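Long-range contacts in scarecrow-like protein 3 (Arabidopsis thaliana, PDB 6KPB), which probably acts as a GRAS-family transcription factor in plant development and binds zinc finger proteins of the IDD group, among them JACKDAW/IDD10: residues A[168-173]-A[242-247]; A[198-203]-A[228-233]. All coordinates share one frame; numbering follows the deposited sequence.

Interaction 1: A[168-173]-A[242-247]; sequences HVIDLD and EQLRVK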
# COMPACT_ATOMS: atom_id res chain seq x y z
N HIS A 168 -7.76 -30.21 26.11
CA HIS A 168 -6.83 -29.51 25.24
C HIS A 168 -7.56 -29.14 23.95
O HIS A 168 -8.04 -30.02 23.24
CB HIS A 168 -5.60 -30.37 24.93
CG HIS A 168 -4.59 -29.70 24.06
ND1 HIS A 168 -3.54 -30.38 23.47
CD2 HIS A 168 -4.45 -28.41 23.67
CE1 HIS A 168 -2.81 -29.54 22.77
NE2 HIS A 168 -3.34 -28.34 22.87
N VAL A 169 -7.66 -27.84 23.67
CA VAL A 169 -8.32 -27.33 22.48
C VAL A 169 -7.25 -26.79 21.54
O VAL A 169 -6.36 -26.04 21.96
CB VAL A 169 -9.35 -26.24 22.82
CG1 VAL A 169 -9.97 -25.68 21.55
CG2 VAL A 169 -10.43 -26.81 23.73
N ILE A 170 -7.34 -27.16 20.26
CA ILE A 170 -6.40 -26.71 19.24
C ILE A 170 -7.14 -25.77 18.30
O ILE A 170 -8.12 -26.18 17.65
CB ILE A 170 -5.79 -27.89 18.48
CG1 ILE A 170 -5.04 -28.81 19.44
CG2 ILE A 170 -4.85 -27.38 17.39
CD1 ILE A 170 -4.42 -30.02 18.77
N ASP A 171 -6.69 -24.53 18.23
CA ASP A 171 -7.28 -23.51 17.36
C ASP A 171 -6.35 -23.31 16.17
O ASP A 171 -5.24 -22.78 16.31
CB ASP A 171 -7.48 -22.20 18.13
CG ASP A 171 -8.27 -21.16 17.35
OD1 ASP A 171 -8.52 -21.37 16.14
OD2 ASP A 171 -8.63 -20.13 17.94
N LEU A 172 -6.81 -23.74 14.98
CA LEU A 172 -5.98 -23.66 13.79
C LEU A 172 -5.88 -22.25 13.22
O LEU A 172 -4.97 -21.98 12.43
CB LEU A 172 -6.52 -24.61 12.72
CG LEU A 172 -6.62 -26.09 13.13
CD1 LEU A 172 -7.04 -26.95 11.95
CD2 LEU A 172 -5.29 -26.57 13.70
N ASP A 173 -6.79 -21.35 13.60
CA ASP A 173 -6.71 -19.94 13.21
C ASP A 173 -7.09 -19.13 14.45
O ASP A 173 -8.25 -18.74 14.62
CB ASP A 173 -7.59 -19.62 12.01
CG ASP A 173 -7.52 -18.16 11.61
OD1 ASP A 173 -8.24 -17.33 12.21
OD2 ASP A 173 -6.72 -17.83 10.71
N GLU A 242 3.98 -32.43 15.61
CA GLU A 242 4.86 -32.32 16.76
C GLU A 242 4.80 -30.94 17.40
O GLU A 242 4.90 -30.82 18.63
CB GLU A 242 6.30 -32.66 16.36
N GLN A 243 4.61 -29.89 16.60
CA GLN A 243 4.48 -28.53 17.12
C GLN A 243 3.26 -28.36 18.02
O GLN A 243 3.29 -27.50 18.91
CB GLN A 243 4.40 -27.54 15.96
CG GLN A 243 5.46 -27.75 14.89
CD GLN A 243 5.65 -26.52 14.02
OE1 GLN A 243 5.54 -26.60 12.80
NE2 GLN A 243 5.95 -25.39 14.64
N LEU A 244 2.20 -29.15 17.83
CA LEU A 244 1.03 -29.04 18.69
C LEU A 244 1.28 -29.56 20.10
O LEU A 244 0.58 -29.15 21.03
CB LEU A 244 -0.15 -29.79 18.07
CG LEU A 244 -0.57 -29.26 16.70
CD1 LEU A 244 -1.67 -30.11 16.09
CD2 LEU A 244 -1.00 -27.81 16.80
N ARG A 245 2.24 -30.47 20.28
CA ARG A 245 2.67 -30.94 21.60
C ARG A 245 1.51 -31.46 22.44
O ARG A 245 1.38 -31.14 23.62
CB ARG A 245 3.41 -29.83 22.36
CG ARG A 245 4.87 -29.64 21.98
CD ARG A 245 5.46 -28.38 22.61
NE ARG A 245 6.89 -28.25 22.30
CZ ARG A 245 7.36 -27.82 21.13
NH1 ARG A 245 6.52 -27.46 20.17
NH2 ARG A 245 8.67 -27.74 20.93
N VAL A 246 0.65 -32.28 21.83
CA VAL A 246 -0.44 -32.87 22.58
C VAL A 246 0.11 -33.94 23.52
O VAL A 246 0.94 -34.76 23.12
CB VAL A 246 -1.48 -33.52 21.65
CG1 VAL A 246 -2.81 -33.68 22.37
CG2 VAL A 246 -1.66 -32.68 20.38
N LYS A 247 -0.35 -33.91 24.77
CA LYS A 247 0.06 -34.89 25.77
C LYS A 247 -0.93 -36.04 25.80
O LYS A 247 -2.02 -35.98 25.22
CB LYS A 247 0.18 -34.22 27.14
CG LYS A 247 1.33 -33.23 27.24
CD LYS A 247 1.13 -32.23 28.37
CE LYS A 247 2.31 -31.27 28.46
NZ LYS A 247 2.02 -30.12 29.36

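Interaction 2: A[198-203]-A[228-233]; sequences RITGVH and QFNPVV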
# COMPACT_ATOMS: atom_id res chain seq x y z
N ARG A 198 -6.38 -26.34 28.37
CA ARG A 198 -5.21 -25.97 27.59
C ARG A 198 -5.67 -25.62 26.18
O ARG A 198 -6.46 -26.36 25.58
CB ARG A 198 -4.18 -27.10 27.56
CG ARG A 198 -2.99 -26.83 26.66
CD ARG A 198 -1.73 -27.48 27.21
NE ARG A 198 -0.71 -27.67 26.18
CZ ARG A 198 -0.51 -28.82 25.55
NH1 ARG A 198 0.44 -28.91 24.62
NH2 ARG A 198 -1.25 -29.88 25.85
N ILE A 199 -5.21 -24.49 25.67
CA ILE A 199 -5.55 -24.03 24.33
C ILE A 199 -4.26 -23.80 23.56
O ILE A 199 -3.37 -23.07 24.02
CB ILE A 199 -6.40 -22.74 24.37
CG1 ILE A 199 -7.74 -23.02 25.05
CG2 ILE A 199 -6.60 -22.21 22.96
CD1 ILE A 199 -8.69 -21.85 25.00
N THR A 200 -4.15 -24.43 22.39
CA THR A 200 -3.02 -24.24 21.49
C THR A 200 -3.48 -23.38 20.32
O THR A 200 -4.36 -23.79 19.56
CB THR A 200 -2.49 -25.59 21.00
OG1 THR A 200 -2.03 -26.36 22.12
CG2 THR A 200 -1.33 -25.37 20.04
N GLY A 201 -2.88 -22.20 20.19
CA GLY A 201 -3.25 -21.26 19.15
C GLY A 201 -2.23 -21.23 18.02
O GLY A 201 -1.04 -21.02 18.25
N VAL A 202 -2.73 -21.42 16.80
CA VAL A 202 -1.89 -21.42 15.60
C VAL A 202 -2.22 -20.19 14.78
O VAL A 202 -3.39 -19.95 14.44
CB VAL A 202 -2.11 -22.70 14.77
CG1 VAL A 202 -1.25 -22.67 13.51
CG2 VAL A 202 -1.78 -23.93 15.61
N HIS A 203 -1.19 -19.41 14.46
CA HIS A 203 -1.33 -18.24 13.60
C HIS A 203 0.04 -17.89 13.05
O HIS A 203 1.07 -18.32 13.59
CB HIS A 203 -1.94 -17.05 14.36
CG HIS A 203 -2.60 -16.04 13.47
ND1 HIS A 203 -1.93 -14.94 12.98
CD2 HIS A 203 -3.86 -15.95 13.00
CE1 HIS A 203 -2.75 -14.22 12.23
NE2 HIS A 203 -3.93 -14.82 12.23
N GLN A 228 -3.73 -22.96 30.39
CA GLN A 228 -2.45 -22.82 29.73
C GLN A 228 -2.68 -22.52 28.26
O GLN A 228 -3.51 -23.17 27.61
CB GLN A 228 -1.59 -24.08 29.89
CG GLN A 228 -0.17 -23.95 29.36
CD GLN A 228 0.70 -25.13 29.73
OE1 GLN A 228 0.23 -26.08 30.36
NE2 GLN A 228 1.97 -25.07 29.35
N PHE A 229 -1.96 -21.53 27.74
CA PHE A 229 -2.01 -21.17 26.33
C PHE A 229 -0.59 -21.21 25.78
O PHE A 229 0.27 -20.45 26.24
CB PHE A 229 -2.63 -19.78 26.13
CG PHE A 229 -2.65 -19.33 24.69
CD1 PHE A 229 -1.59 -18.63 24.15
CD2 PHE A 229 -3.75 -19.59 23.89
CE1 PHE A 229 -1.60 -18.21 22.84
CE2 PHE A 229 -3.77 -19.17 22.57
CZ PHE A 229 -2.70 -18.48 22.04
N ASN A 230 -0.36 -22.08 24.81
CA ASN A 230 0.92 -22.13 24.12
C ASN A 230 0.73 -21.70 22.68
O ASN A 230 -0.01 -22.36 21.93
CB ASN A 230 1.55 -23.53 24.20
CG ASN A 230 0.63 -24.62 23.68
OD1 ASN A 230 -0.59 -24.48 23.70
ND2 ASN A 230 1.22 -25.72 23.23
N PRO A 231 1.34 -20.60 22.25
CA PRO A 231 1.20 -20.17 20.86
C PRO A 231 2.08 -21.00 19.94
O PRO A 231 3.12 -21.53 20.33
CB PRO A 231 1.66 -18.71 20.89
CG PRO A 231 2.64 -18.67 22.01
CD PRO A 231 2.14 -19.65 23.05
N VAL A 232 1.64 -21.11 18.69
CA VAL A 232 2.39 -21.78 17.63
C VAL A 232 2.43 -20.84 16.44
O VAL A 232 1.41 -20.64 15.76
CB VAL A 232 1.78 -23.13 17.25
CG1 VAL A 232 2.52 -23.72 16.05
CG2 VAL A 232 1.84 -24.09 18.43
N VAL A 233 3.59 -20.24 16.19
CA VAL A 233 3.77 -19.32 15.06
C VAL A 233 4.12 -20.15 13.84
O VAL A 233 5.24 -20.67 13.73
CB VAL A 233 4.85 -18.28 15.36
CG1 VAL A 233 5.10 -17.41 14.13
CG2 VAL A 233 4.46 -17.42 16.55

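Interaction 1: A[168-173]-A[242-247]
I170 meets L244 through methyl groups at both branches: CD1 of I170 lies 3.8 Å from CD1 of L244, and CG2 of I170 lies 3.9 Å from CD2 of L244. The two side chains cross at about a right angle, and I170 CD1 also comes within 4.2 Å of V246 CG2. Next to this apolar patch stands the H168 ring, whose ND1 is 3.6 Å from V246 CG1. The ring turns its edge to the segment 242-247, with the backbone O of L244 lying in its plane, 3.8 Å from CE1. CG of H168 stands anti to the backbone N (chi1 -179°), and the imidazole extends toward 242-247; CG1 of I170, from the same strand, lies 3.8 Å above one ring face, offset toward the rim. Both ring nitrogens have polar partners outside the two segments: NE2 is hydrogen-bonded to T200 OG1, and ND1 makes a weak hydrogen bond to E250 OE1. With an alanine in place of this histidine, the hydroxyl of T200 is likely to lose its imidazole mate and a gap would probably open beside V246 CG1. R245 leaves the helical conformation with a positive phi of 54°, and the chain beyond it brings V246 to the ring. Between the two segments the contact is thus mainly apolar packing, while the polar ring of the predicted VHIID motif is satisfied by neighbouring residues, which probably fixes its rotation in a buried setting.

Interaction 2: A[198-203]-A[228-233]
F229 lies obliquely across I199, its CD2 4.0 Å from the isoleucine CG2, and the ring continues past G201, where CE2 lies 4.0 Å from the glycine CA. A beta carbon at G201 would come within 2.8 Å of F229 CZ, a clash, so the missing side chain allows the phenyl group to lie this near. On the face that carries R198, T200 and V202, the R198 and Q228 chains run side by side and point the same way, with guanidinium and amide planes 50° apart. The N230 side chain, placed between its backbone N and carbonyl carbon (chi1 55°), leans toward T200 and R198; the guanidinium is held by the backbone O of R245 and by E250, and the T200 hydroxyl by H168. T200 CG2 meets V232 CG2 at 3.8 Å, and V202 lies alongside V232. Backbone bonds fix this register: I199 N to Q228 O is 2.9 Å and nearly straight, V232 N to G201 O is 2.7 Å, and G201 N to N230 O is weak. In-register parallel pairing, with the strand axes 20° apart and helix 206-223 connecting the strands, is the signature of a beta-alpha-beta unit, consistent with the Rossmann-like clan of the GRAS domain.

Interactions 1 and 2 have centres about 7 Å apart and meet at two polar links. H168 NE2 lies 2.5 Å from T200 OG1, a probable hydrogen bond from strand 166-171 to its parallel neighbour 196-203. R198 NH1 lies 2.6 Å from the backbone O of R245, probably tying that strand to the turn that follows helix 241-244. E250, already near H168, also forms a salt bridge through OE1 with R198 NH2, so one carboxylate serves both contacts. Helix 241-244 follows strand 227-233 in the chain, and L244 packs on T200 and V202 of strand 196-203 as well as on strand 166-171, so the segment lies against one face of the sheet.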